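Side-chain contacts in beta-1,3-1,4-glucanase (Caldicellulosiruptor sp. F32, PDB 5H4R), which hydrolyses mixed-linkage beta-1,3-1,4-glucans as a family 5 lichenase, and is captured here as an engineered variant with a cello-oligosaccharide bound: residues L53-T56 with F57-A60; A349-R353 with G354-C358; Y150-S153 with Q154-Q157; I35-A39 with A40-V44; R330-N333 with G334-Q337. The protein carries 1 engineered substitution. All blocks are in the same frame, centred on the assembly; numbering follows the deposited sequence.

Contact 1 of 5, residues L53-T56 with F57-A60; sequences LGNT and FDAA. With BGC (beta-D-glucopyranose), chain B.
Asp58 OD2 is held by two partners. Asn55 N donates to Asp58 OD2 at 2.9 Å, on the syn lone pair, although the bond is noticeably bent. Water 2 lies 2.6 Å from Asp58 OD2 and is also within bonding distance of Asn55 OD1, so Asp58 is a second-shell residue that probably helps fix this sugar-binding amide. The other oxygen, Asp58 OD1, accepts from Thr56 N at 2.7 Å. That donor arrives from above the carboxylate plane, 43° out of it. Two successive backbone N-H groups thus meet one carboxylate, which should keep it from turning. Asp58 CG stands between its backbone N and carbonyl carbon (chi1 43°), and this folds the carboxylate back toward the chain at Asn55 and Thr56.

The loop follows strand 50-53, the first strand of the closed eight-stranded TIM barrel. Thr56 to Ala59 make a type I beta turn, closed by Ala59 N to Thr56 O at 3.2 Å. Thr56 OG1 donates to Gly54 O at 2.8 Å and is also bonded to Arg377 NH1. Leu53 CD2 approaches the Phe57 ring at a slant, 4.0 Å from Phe57 CE2. Thr56 CG2 lies near the same part of the ring, and Trp118 meets Phe57 edge-to-face. Water 1 links Leu53 O to Phe57 N.

Asn55 belongs to the sugar pocket. Its ND2 donates to O3 of the bound glucose at 2.9 Å, in a fairly straight bond (162°).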
loop_
_atom_site.group_PDB
_atom_site.type_symbol
_atom_site.label_atom_id
_atom_site.label_comp_id
_atom_site.label_asym_id
_atom_site.label_seq_id
_atom_site.Cartn_x
_atom_site.Cartn_y
_atom_site.Cartn_z
ATOM N N LEU A 53 -5.180 3.550 6.435
ATOM C CA LEU A 53 -5.169 3.691 7.894
ATOM C C LEU A 53 -3.707 3.635 8.358
ATOM O O LEU A 53 -3.226 2.667 8.949
ATOM C CB LEU A 53 -6.023 2.592 8.506
ATOM C CG LEU A 53 -6.302 2.727 10.005
ATOM C CD1 LEU A 53 -7.188 3.917 10.290
ATOM C CD2 LEU A 53 -6.912 1.445 10.508
ATOM N N GLY A 54 -2.969 4.691 8.017
ATOM C CA GLY A 54 -1.545 4.693 8.235
ATOM C C GLY A 54 -1.152 4.959 9.677
ATOM O O GLY A 54 -1.862 5.606 10.453
ATOM N N ASN A 55 0.040 4.481 10.031
ATOM C CA ASN A 55 0.596 4.650 11.377
ATOM C C ASN A 55 -0.366 4.160 12.462
ATOM O O ASN A 55 -0.426 4.715 13.564
ATOM C CB ASN A 55 1.000 6.103 11.623
ATOM C CG ASN A 55 2.382 6.429 11.036
ATOM O OD1 ASN A 55 2.977 5.629 10.317
ATOM N ND2 ASN A 55 2.896 7.604 11.365
ATOM N N THR A 56 -1.076 3.069 12.163
ATOM C CA THR A 56 -2.078 2.507 13.052
ATOM C C THR A 56 -1.617 1.106 13.414
ATOM O O THR A 56 -0.738 0.957 14.266
ATOM C CB THR A 56 -3.457 2.614 12.402
ATOM O OG1 THR A 56 -3.630 3.987 11.987
ATOM C CG2 THR A 56 -4.549 2.240 13.387
ATOM N N PHE A 57 -2.217 0.041 12.851
ATOM C CA PHE A 57 -1.766 -1.320 13.166
ATOM C C PHE A 57 -0.369 -1.626 12.642
ATOM O O PHE A 57 0.213 -2.657 13.017
ATOM C CB PHE A 57 -2.759 -2.326 12.604
ATOM C CG PHE A 57 -4.109 -2.225 13.247
ATOM C CD1 PHE A 57 -4.310 -2.689 14.534
ATOM C CD2 PHE A 57 -5.152 -1.632 12.594
ATOM C CE1 PHE A 57 -5.574 -2.609 15.142
ATOM C CE2 PHE A 57 -6.384 -1.512 13.188
ATOM C CZ PHE A 57 -6.601 -2.006 14.466
ATOM N N ASP A 58 0.181 -0.745 11.816
ATOM C CA ASP A 58 1.545 -0.863 11.309
ATOM C C ASP A 58 2.612 -0.327 12.261
ATOM O O ASP A 58 3.802 -0.572 12.039
ATOM C CB ASP A 58 1.695 -0.154 9.951
ATOM C CG ASP A 58 1.011 1.219 9.882
ATOM O OD1 ASP A 58 -0.179 1.348 10.263
ATOM O OD2 ASP A 58 1.685 2.174 9.426
ATOM N N ALA A 59 2.232 0.382 13.318
ATOM C CA ALA A 59 3.210 0.864 14.280
ATOM C C ALA A 59 3.971 -0.318 14.873
ATOM O O ALA A 59 3.399 -1.356 15.204
ATOM C CB ALA A 59 2.531 1.688 15.376
ATOM N N ALA A 60 5.279 -0.172 14.961
ATOM C CA ALA A 60 6.119 -1.281 15.386
ATOM C C ALA A 60 7.406 -0.711 15.948
ATOM O O ALA A 60 8.003 0.194 15.358
ATOM C CB ALA A 60 6.410 -2.225 14.227
HETATM C C2 BGC B . 5.076 7.225 8.131
HETATM C C3 BGC B . 5.998 7.831 9.179
HETATM C C4 BGC B . 6.593 6.713 10.033
HETATM C C5 BGC B . 7.257 5.662 9.138
HETATM C C6 BGC B . 7.760 4.463 9.926
HETATM C C1 BGC B . 5.860 6.210 7.316
HETATM O O2 BGC B . 4.575 8.272 7.290
HETATM O O3 BGC B . 5.201 8.720 9.976
HETATM O O4 BGC B . 7.631 7.303 10.832
HETATM O O5 BGC B . 6.330 5.187 8.195
HETATM O O6 BGC B . 8.587 3.646 9.066
HETATM O O HOH W 1 -3.390 0.097 10.075
HETATM O O HOH W 2 4.053 3.262 8.984
#

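Contact 2 of 5, residues A349-R353 with G354-C358; sequences AARAR and GITCC
Thr356 OG1 accepts from both terminal nitrogens of the Arg351 guanidinium, which meets it end-on. Arg351 NH2 donates to Thr356 OG1 at 2.9 Å and Arg351 NH1 at 3.2 Å. The oxygen lies in the guanidinium plane, at its edge. The Arg351 chain bends at chi2 and chi3 (both 60°), and this lays its end alongside Thr356. Thr356 OG1 also bonds to Val44 O, and Arg351 NE to Ala395 O. A leucine in place of Arg351 has no N-H to offer, and Thr356 OG1 and Ala395 O would probably be left short of a partner in this buried place.

The backbone forms a Schellman motif that ends the helix. Ile355 N donates to Ala350 O at 2.9 Å, and Gly354 N to Arg351 O at 3.0 Å. Ala350 O takes a second bond from Arg353 N, which comes from the opposite face of the carbonyl plane. Gly354 is the C-prime residue, with a positive phi of 83°. Arg353 NH1 turns back to Ala349 O at 2.9 Å, and Arg353 NE makes a salt bridge with Asp309.

The apolar side is close-packed. Ala350 CB lies 3.3 Å from Cys357 SG and 4.1 Å from Ile355 CB.

The turn joins helix 336-352 to strand 356-361 in a beta-alpha-beta unit that starts with strand 322-327. Met308 and Val316 of helix 298-316 cover one flank, Ile324 lies against Ile355 and Cys357, and Lys45 and Met47 of helix 39-47 touch Arg351 and Thr356.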
loop_
_atom_site.group_PDB
_atom_site.type_symbol
_atom_site.label_atom_id
_atom_site.label_comp_id
_atom_site.label_asym_id
_atom_site.label_seq_id
_atom_site.Cartn_x
_atom_site.Cartn_y
_atom_site.Cartn_z
ATOM N N ALA A 349 -3.807 10.741 -13.934
ATOM C CA ALA A 349 -2.789 10.019 -14.687
ATOM C C ALA A 349 -2.930 8.516 -14.480
ATOM O O ALA A 349 -2.808 7.727 -15.423
ATOM C CB ALA A 349 -1.398 10.487 -14.285
ATOM N N ALA A 350 -3.157 8.097 -13.245
ATOM C CA ALA A 350 -3.331 6.678 -12.961
ATOM C C ALA A 350 -4.608 6.142 -13.601
ATOM O O ALA A 350 -4.604 5.088 -14.262
ATOM C CB ALA A 350 -3.357 6.478 -11.447
ATOM N N ARG A 351 -5.716 6.847 -13.417
ATOM C CA ARG A 351 -6.987 6.341 -13.917
ATOM C C ARG A 351 -6.976 6.244 -15.427
ATOM O O ARG A 351 -7.561 5.322 -16.000
ATOM C CB ARG A 351 -8.157 7.226 -13.468
ATOM C CG ARG A 351 -9.515 6.837 -14.088
ATOM C CD ARG A 351 -9.943 5.383 -13.747
ATOM N NE ARG A 351 -10.048 5.281 -12.302
ATOM C CZ ARG A 351 -9.541 4.319 -11.546
ATOM N NH1 ARG A 351 -8.934 3.252 -12.076
ATOM N NH2 ARG A 351 -9.690 4.416 -10.232
ATOM N N ALA A 352 -6.331 7.201 -16.096
ATOM C CA ALA A 352 -6.229 7.157 -17.548
ATOM C C ALA A 352 -5.494 5.904 -18.025
ATOM O O ALA A 352 -5.668 5.487 -19.172
ATOM C CB ALA A 352 -5.494 8.401 -18.062
ATOM N N ARG A 353 -4.664 5.321 -17.168
ATOM C CA ARG A 353 -3.907 4.116 -17.465
ATOM C C ARG A 353 -4.476 2.889 -16.765
ATOM O O ARG A 353 -3.823 1.848 -16.728
ATOM C CB ARG A 353 -2.450 4.333 -17.074
ATOM C CG ARG A 353 -1.758 5.366 -17.976
ATOM C CD ARG A 353 -0.514 5.849 -17.307
ATOM N NE ARG A 353 0.273 6.810 -18.085
ATOM C CZ ARG A 353 0.102 8.131 -18.058
ATOM N NH1 ARG A 353 -0.853 8.684 -17.324
ATOM N NH2 ARG A 353 0.887 8.918 -18.776
ATOM N N GLY A 354 -5.672 2.994 -16.209
ATOM C CA GLY A 354 -6.375 1.868 -15.632
ATOM C C GLY A 354 -5.976 1.518 -14.225
ATOM O O GLY A 354 -6.318 0.417 -13.753
ATOM N N ILE A 355 -5.266 2.412 -13.535
ATOM C CA ILE A 355 -4.679 2.125 -12.228
ATOM C C ILE A 355 -5.425 2.894 -11.143
ATOM O O ILE A 355 -5.749 4.082 -11.310
ATOM C CB ILE A 355 -3.180 2.495 -12.240
ATOM C CG1 ILE A 355 -2.433 1.675 -13.288
ATOM C CG2 ILE A 355 -2.548 2.299 -10.882
ATOM C CD1 ILE A 355 -1.010 2.174 -13.591
ATOM N N THR A 356 -5.643 2.235 -10.004
ATOM C CA THR A 356 -6.230 2.852 -8.825
ATOM C C THR A 356 -5.160 3.087 -7.760
ATOM O O THR A 356 -4.235 2.278 -7.598
ATOM C CB THR A 356 -7.352 1.965 -8.270
ATOM O OG1 THR A 356 -8.440 2.001 -9.192
ATOM C CG2 THR A 356 -7.845 2.433 -6.894
ATOM N N CYS A 357 -5.309 4.194 -7.025
ATOM C CA CYS A 357 -4.333 4.680 -6.057
ATOM C C CYS A 357 -4.918 4.758 -4.648
ATOM O O CYS A 357 -6.106 5.030 -4.479
ATOM C CB CYS A 357 -3.875 6.096 -6.433
ATOM S SG CYS A 357 -3.383 6.360 -8.135
ATOM N N CYS A 358 -4.041 4.672 -3.632
ATOM C CA CYS A 358 -4.425 4.834 -2.229
ATOM C C CYS A 358 -3.513 5.847 -1.534
ATOM O O CYS A 358 -2.297 5.637 -1.456
ATOM C CB CYS A 358 -4.350 3.511 -1.467
ATOM S SG CYS A 358 -5.210 2.122 -2.275
#

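Contact 3 of 5, residues Y150-S153 with Q154-Q157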
loop_
_atom_site.group_PDB
_atom_site.type_symbol
_atom_site.label_atom_id
_atom_site.label_comp_id
_atom_site.label_asym_id
_atom_site.label_seq_id
_atom_site.Cartn_x
_atom_site.Cartn_y
_atom_site.Cartn_z
ATOM N N TYR A 150 12.770 -11.492 5.793
ATOM C CA TYR A 150 13.995 -10.881 5.291
ATOM C C TYR A 150 14.419 -11.540 3.975
ATOM O O TYR A 150 14.661 -12.757 3.935
ATOM C CB TYR A 150 15.122 -10.952 6.329
ATOM C CG TYR A 150 16.113 -9.832 6.160
ATOM C CD1 TYR A 150 15.755 -8.510 6.470
ATOM C CD2 TYR A 150 17.379 -10.063 5.628
ATOM C CE1 TYR A 150 16.642 -7.470 6.298
ATOM C CE2 TYR A 150 18.267 -9.035 5.444
ATOM C CZ TYR A 150 17.903 -7.738 5.788
ATOM O OH TYR A 150 18.824 -6.745 5.569
ATOM N N PRO A 151 14.546 -10.770 2.875
ATOM C CA PRO A 151 14.715 -11.399 1.547
ATOM C C PRO A 151 16.162 -11.615 1.118
ATOM O O PRO A 151 16.681 -10.953 0.210
ATOM C CB PRO A 151 13.999 -10.405 0.633
ATOM C CG PRO A 151 14.323 -9.063 1.262
ATOM C CD PRO A 151 14.254 -9.321 2.753
ATOM N N ASN A 152 16.847 -12.556 1.764
ATOM C CA ASN A 152 18.113 -13.024 1.234
ATOM C C ASN A 152 18.277 -14.499 1.565
ATOM O O ASN A 152 17.489 -15.084 2.316
ATOM C CB ASN A 152 19.295 -12.155 1.714
ATOM C CG ASN A 152 19.577 -12.247 3.207
ATOM O OD1 ASN A 152 18.997 -13.050 3.949
ATOM N ND2 ASN A 152 20.516 -11.401 3.654
ATOM N N SER A 153 19.296 -15.108 0.958
ATOM C CA SER A 153 19.478 -16.551 1.116
ATOM C C SER A 153 19.777 -16.904 2.562
ATOM O O SER A 153 19.307 -17.933 3.061
ATOM C CB SER A 153 20.583 -17.056 0.182
ATOM O OG SER A 153 20.101 -17.099 -1.155
ATOM N N GLN A 154 20.539 -16.054 3.256
ATOM C CA GLN A 154 20.918 -16.335 4.638
ATOM C C GLN A 154 19.702 -16.517 5.530
ATOM O O GLN A 154 19.719 -17.349 6.446
ATOM C CB GLN A 154 21.799 -15.211 5.188
ATOM C CG GLN A 154 22.159 -15.373 6.655
ATOM C CD GLN A 154 23.089 -14.281 7.154
ATOM O OE1 GLN A 154 23.344 -13.295 6.455
ATOM N NE2 GLN A 154 23.599 -14.452 8.370
ATOM N N HIS A 155 18.644 -15.732 5.305
ATOM C CA HIS A 155 17.475 -15.756 6.175
ATOM C C HIS A 155 16.245 -16.314 5.474
ATOM O O HIS A 155 15.133 -16.193 5.998
ATOM C CB HIS A 155 17.194 -14.350 6.709
ATOM C CG HIS A 155 18.295 -13.836 7.575
ATOM N ND1 HIS A 155 19.211 -12.895 7.148
ATOM C CD2 HIS A 155 18.666 -14.179 8.830
ATOM C CE1 HIS A 155 20.072 -12.650 8.120
ATOM N NE2 HIS A 155 19.768 -13.419 9.149
ATOM N N LEU A 156 16.417 -16.940 4.307
ATOM C CA LEU A 156 15.256 -17.319 3.504
ATOM C C LEU A 156 14.415 -18.391 4.199
ATOM O O LEU A 156 13.181 -18.345 4.131
ATOM C CB LEU A 156 15.699 -17.784 2.112
ATOM C CG LEU A 156 14.580 -18.179 1.132
ATOM C CD1 LEU A 156 13.647 -17.019 0.843
ATOM C CD2 LEU A 156 15.182 -18.723 -0.168
ATOM N N GLN A 157 15.046 -19.371 4.853
ATOM C CA GLN A 157 14.269 -20.446 5.469
ATOM C C GLN A 157 13.341 -19.900 6.559
ATOM O O GLN A 157 12.158 -20.263 6.627
ATOM C CB GLN A 157 15.199 -21.522 6.029
ATOM C CG GLN A 157 14.463 -22.601 6.806
ATOM C CD GLN A 157 15.388 -23.632 7.415
ATOM O OE1 GLN A 157 16.456 -23.927 6.876
ATOM N NE2 GLN A 157 14.987 -24.178 8.557
HETATM O O HOH W 3 22.051 -10.918 6.172
HETATM O O HOH W 4 17.952 -19.678 5.088
#
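Asn152 CG stands between its backbone N and carbonyl carbon (chi1 67°), while His155 CG is anti to its own carbonyl carbon (chi1 -64°); together these torsions set the amide and the imidazole side by side. The two planes are nearly coplanar, 12° apart. Asn152 OD1 then accepts twice from one residue. His155 N reaches Asn152 OD1 at 3.0 Å, somewhat tilted from the carbonyl plane. His155 ND1 reaches Asn152 OD1 at 3.2 Å, in that plane and on a lone pair. ND1 is the donor, since the amide oxygen can only accept, and the two bonds should limit rotation of both groups.

His155 is the N-cap residue of helix 156-173, which follows the loop after barrel strand 135-139. Pro151 is the centre of an inverse gamma turn just before. Leu156 N bonds weakly to Ser153 O. Water 4 links Ser153 O to Gln157 N, carrying the bonding into the first helical turn.

Tyr150 meets the imidazole obliquely, with Tyr150 CD2 3.7 Å from His155 ND1 and the rings almost perpendicular. Tyr150 OH is bonded to Thr192 N. Gln154 CG sits over one face of the His155 ring, offset toward the rim. Water 3 accepts from Asn152 ND2 at 3.0 Å and donates to Gln154 OE1 at 2.7 Å, and it lies at the edge of the imidazole. Ser153 OG is bonded to Asp209 of helix 205-226.

Contact 4 of 5, residues I35-A39 with A40-V44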
loop_
_atom_site.group_PDB
_atom_site.type_symbol
_atom_site.label_atom_id
_atom_site.label_comp_id
_atom_site.label_asym_id
_atom_site.label_seq_id
_atom_site.Cartn_x
_atom_site.Cartn_y
_atom_site.Cartn_z
ATOM N N ILE A 35 -7.913 0.304 -22.120
ATOM C CA ILE A 35 -7.879 -0.559 -20.945
ATOM C C ILE A 35 -8.567 -1.869 -21.318
ATOM O O ILE A 35 -9.741 -1.852 -21.736
ATOM C CB ILE A 35 -8.562 0.084 -19.727
ATOM C CG1 ILE A 35 -8.100 1.544 -19.508
ATOM C CG2 ILE A 35 -8.327 -0.780 -18.481
ATOM C CD1 ILE A 35 -6.624 1.717 -19.433
ATOM N N PRO A 36 -7.880 -3.009 -21.266
ATOM C CA PRO A 36 -8.550 -4.262 -21.628
ATOM C C PRO A 36 -9.787 -4.495 -20.780
ATOM O O PRO A 36 -9.814 -4.200 -19.582
ATOM C CB PRO A 36 -7.476 -5.323 -21.383
ATOM C CG PRO A 36 -6.185 -4.550 -21.585
ATOM C CD PRO A 36 -6.432 -3.196 -21.036
ATOM N N ASN A 37 -10.826 -5.028 -21.419
ATOM C CA ASN A 37 -12.070 -5.308 -20.715
ATOM C C ASN A 37 -11.966 -6.710 -20.144
ATOM O O ASN A 37 -12.207 -7.707 -20.838
ATOM C CB ASN A 37 -13.271 -5.175 -21.638
ATOM C CG ASN A 37 -14.583 -5.308 -20.891
ATOM O OD1 ASN A 37 -15.053 -4.353 -20.276
ATOM N ND2 ASN A 37 -15.170 -6.494 -20.930
ATOM N N ASN A 38 -11.575 -6.798 -18.886
ATOM C CA ASN A 38 -11.604 -8.070 -18.189
ATOM C C ASN A 38 -12.007 -7.830 -16.741
ATOM O O ASN A 38 -12.134 -6.694 -16.281
ATOM C CB ASN A 38 -10.259 -8.806 -18.289
ATOM C CG ASN A 38 -9.116 -8.084 -17.597
ATOM O OD1 ASN A 38 -9.293 -7.382 -16.609
ATOM N ND2 ASN A 38 -7.923 -8.273 -18.127
ATOM N N ALA A 39 -12.255 -8.931 -16.032
ATOM C CA ALA A 39 -12.783 -8.831 -14.676
ATOM C C ALA A 39 -11.808 -8.123 -13.742
ATOM O O ALA A 39 -12.216 -7.325 -12.891
ATOM C CB ALA A 39 -13.113 -10.227 -14.140
ATOM N N ALA A 40 -10.513 -8.391 -13.897
ATOM C CA ALA A 40 -9.529 -7.848 -12.975
ATOM C C ALA A 40 -9.468 -6.338 -13.087
ATOM O O ALA A 40 -9.405 -5.635 -12.075
ATOM C CB ALA A 40 -8.157 -8.453 -13.269
ATOM N N LEU A 41 -9.487 -5.825 -14.310
ATOM C CA LEU A 41 -9.371 -4.386 -14.454
ATOM C C LEU A 41 -10.674 -3.682 -14.094
ATOM O O LEU A 41 -10.623 -2.549 -13.586
ATOM C CB LEU A 41 -8.882 -4.040 -15.860
ATOM C CG LEU A 41 -7.413 -4.433 -16.070
ATOM C CD1 LEU A 41 -7.019 -4.290 -17.550
ATOM C CD2 LEU A 41 -6.478 -3.630 -15.211
ATOM N N LYS A 42 -11.834 -4.357 -14.268
ATOM C CA LYS A 42 -13.095 -3.802 -13.770
ATOM C C LYS A 42 -13.097 -3.745 -12.242
ATOM O O LYS A 42 -13.605 -2.782 -11.651
ATOM C CB LYS A 42 -14.268 -4.615 -14.281
ATOM C CG LYS A 42 -14.471 -4.508 -15.764
ATOM C CD LYS A 42 -15.624 -5.398 -16.191
ATOM C CE LYS A 42 -15.821 -5.384 -17.680
ATOM N NZ LYS A 42 -16.846 -6.388 -18.065
ATOM N N PHE A 43 -12.539 -4.782 -11.604
ATOM C CA PHE A 43 -12.358 -4.821 -10.152
ATOM C C PHE A 43 -11.525 -3.640 -9.669
ATOM O O PHE A 43 -11.940 -2.893 -8.768
ATOM C CB PHE A 43 -11.692 -6.161 -9.793
ATOM C CG PHE A 43 -11.496 -6.427 -8.297
ATOM C CD1 PHE A 43 -12.471 -7.087 -7.543
ATOM C CD2 PHE A 43 -10.314 -6.071 -7.674
ATOM C CE1 PHE A 43 -12.258 -7.359 -6.194
ATOM C CE2 PHE A 43 -10.110 -6.330 -6.324
ATOM C CZ PHE A 43 -11.081 -6.979 -5.593
ATOM N N VAL A 44 -10.349 -3.434 -10.275
ATOM C CA VAL A 44 -9.492 -2.318 -9.884
ATOM C C VAL A 44 -10.201 -0.987 -10.096
ATOM O O VAL A 44 -10.087 -0.075 -9.272
ATOM C CB VAL A 44 -8.163 -2.369 -10.653
ATOM C CG1 VAL A 44 -7.357 -1.092 -10.385
ATOM C CG2 VAL A 44 -7.378 -3.596 -10.198
#
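Asn38 O accepts from Lys42 N at 3.1 Å and Ala39 O from Phe43 N at 2.9 Å, the i to i+4 backbone bonds that open helix 39-47. Asn38 is the N-cap residue, and its side chain makes the capping bond. Asn38 OD1 accepts from Leu41 N at 2.8 Å. The bond is nearly straight (165°) and the donor lies almost along the C=O axis. Asn38 CG takes the crowded position between backbone N and carbonyl carbon (chi1 65°), which curls the amide oxygen back over the helix start. There it would probably be favoured by the positive end of the helix. The other end of the amide, Asn38 ND2, donates to Gly319 O. With an alanine in place of Asn38 both amide bonds are gone, and the first turn of the helix is likely to be held less firmly, with Leu41 N and Gly319 O lacking these mates.

Leu41 fills the angle between helix and incoming loop. Its CD1 does most of the touching. Leu41 CD1 lies 3.7 Å from Pro36 CD and 3.9 Å from Ile35 CG2, meeting both at a slant. Helix 298-316 lies next to this cluster, with Val316 against Leu41 and Tyr312 against Ile35. Phe43 points elsewhere, stacking on Tyr236 and meeting Tyr135 edge-to-face. Ala40 rests on Asn265 and Pro321. The helix comes just before the first barrel strand, 50-53.

Lys42 runs extended past the cap. Its CG passes 3.2 Å from Asn38 O, the same oxygen that takes Lys42 N.

Contact 5 of 5, residues R330-N333 with G334-Q337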
loop_
_atom_site.group_PDB
_atom_site.type_symbol
_atom_site.label_atom_id
_atom_site.label_comp_id
_atom_site.label_asym_id
_atom_site.label_seq_id
_atom_site.Cartn_x
_atom_site.Cartn_y
_atom_site.Cartn_z
ATOM N N ARG A 330 3.555 15.130 1.353
ATOM C CA ARG A 330 3.589 15.633 2.715
ATOM C C ARG A 330 3.492 17.151 2.712
ATOM O O ARG A 330 3.967 17.822 1.799
ATOM C CB ARG A 330 4.866 15.177 3.417
ATOM C CG ARG A 330 6.137 15.751 2.832
ATOM C CD ARG A 330 7.393 15.016 3.331
ATOM N NE ARG A 330 7.675 15.283 4.745
ATOM C CZ ARG A 330 8.654 14.690 5.428
ATOM N NH1 ARG A 330 9.420 13.773 4.834
ATOM N NH2 ARG A 330 8.881 15.000 6.701
ATOM N N ASP A 331 2.867 17.691 3.752
ATOM C CA ASP A 331 2.796 19.135 3.870
ATOM C C ASP A 331 4.192 19.722 4.035
ATOM O O ASP A 331 5.006 19.228 4.812
ATOM C CB ASP A 331 1.912 19.531 5.046
ATOM C CG ASP A 331 1.901 21.026 5.288
ATOM O OD1 ASP A 331 1.622 21.799 4.355
ATOM O OD2 ASP A 331 2.208 21.421 6.420
ATOM N N LYS A 332 4.459 20.799 3.294
ATOM C CA LYS A 332 5.719 21.545 3.395
ATOM C C LYS A 332 5.355 22.998 3.598
ATOM O O LYS A 332 5.193 23.759 2.646
ATOM C CB LYS A 332 6.606 21.357 2.177
ATOM C CG LYS A 332 6.992 19.905 2.045
ATOM C CD LYS A 332 7.938 19.634 0.868
ATOM C CE LYS A 332 8.481 18.246 0.952
ATOM N NZ LYS A 332 9.457 17.961 -0.129
ATOM N N ASN A 333 5.216 23.371 4.853
ATOM C CA ASN A 333 4.990 24.763 5.220
ATOM C C ASN A 333 3.790 25.354 4.491
ATOM O O ASN A 333 3.818 26.503 4.046
ATOM C CB ASN A 333 6.229 25.587 4.949
ATOM C CG ASN A 333 7.463 25.012 5.632
ATOM O OD1 ASN A 333 8.393 24.574 4.961
ATOM N ND2 ASN A 333 7.471 25.009 6.958
ATOM N N GLY A 334 2.722 24.578 4.372
ATOM C CA GLY A 334 1.469 25.131 3.883
ATOM C C GLY A 334 1.294 25.183 2.384
ATOM O O GLY A 334 0.580 26.069 1.877
ATOM N N ASN A 335 1.871 24.227 1.661
ATOM C CA ASN A 335 1.902 24.232 0.198
ATOM C C ASN A 335 0.656 23.566 -0.386
ATOM O O ASN A 335 0.725 22.648 -1.199
ATOM C CB ASN A 335 3.190 23.558 -0.298
ATOM C CG ASN A 335 3.300 22.100 0.084
ATOM O OD1 ASN A 335 2.721 21.631 1.066
ATOM N ND2 ASN A 335 4.097 21.364 -0.701
ATOM N N LEU A 336 -0.506 24.102 0.006
ATOM C CA LEU A 336 -1.765 23.432 -0.293
ATOM C C LEU A 336 -2.040 23.411 -1.790
ATOM O O LEU A 336 -2.403 22.373 -2.344
ATOM C CB LEU A 336 -2.912 24.113 0.442
ATOM C CG LEU A 336 -4.295 23.523 0.194
ATOM C CD1 LEU A 336 -4.345 22.053 0.620
ATOM C CD2 LEU A 336 -5.352 24.348 0.940
ATOM N N GLN A 337 -1.915 24.563 -2.455
ATOM C CA GLN A 337 -2.243 24.609 -3.877
ATOM C C GLN A 337 -1.413 23.598 -4.658
ATOM O O GLN A 337 -1.932 22.904 -5.549
ATOM C CB GLN A 337 -2.024 26.021 -4.420
ATOM C CG GLN A 337 -2.330 26.131 -5.889
ATOM C CD GLN A 337 -3.800 25.886 -6.193
ATOM O OE1 GLN A 337 -4.698 26.380 -5.479
ATOM N NE2 GLN A 337 -4.062 25.154 -7.274
HETATM O O HOH W 5 4.721 18.446 -0.638
#
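The Asn335 amide has Lys332 over one face. Lys332 N donates to Asn335 OD1 at 2.9 Å from well above the carbonyl plane, in a nearly straight bond. Lys332 CB lies over the same face, 3.8 Å from Asn335 ND2. At its nitrogen end the amide donates to Ser291 O and to water 5, which is 3.0 Å from Asn335 ND2. Water 5 in turn donates to Arg330 O at 2.6 Å, so the amide reaches two carbonyls of the chain, one of them through water.

The second flat group is the Asp331 carboxylate. Gly334 N donates to Asp331 OD1 at 3.0 Å, on the syn side and 22° out of the plane. Asp331 CG is anti to the backbone N (chi1 175°), which sends the carboxylate along the loop toward Gly334.

Asn335 CG lies between its backbone N and carbonyl carbon (chi1 63°). This turns the amide back to the loop. Asn335 is the N-cap residue of helix 336-352, though the amide does not cap it. Lys332 runs extended to the far side, where its NZ has Gln282 O, Phe279 O, Val290 O and Ser289 OG around it as hydrogen-bond partners. Arg330 NH1 donates to Leu281 O.

Asn335 is also the centre of an inverse gamma turn. The whole is a beta-alpha loop of the TIM barrel, running from strand 322-327, which carries Glu326 of the sugar pocket, to helix 336-352; the Arg330 side chain comes within about 7 Å of a bound glucose.

In the fold
Contacts 1 and 2 are buried, contacts 4 and 5 partly buried, and contact 3 lies at the surface. Contact 1 is the one that touches sugar. Contacts 5 and 2 hold the start and the end of the same helix, 336-352, with nearest atoms about 12 Å apart. Contacts 2 and 4 touch each other directly, on the same side of the chain's centre and opposite contact 1. Contacts 3, 4 and 5 all lead into helices; in contact 4 the N-cap side chain makes a capping bond, whereas in contact 5 it does not. Waters bridge groups in contacts 1, 3 and 5. Contact 2 relies instead on arginines and a Schellman turn.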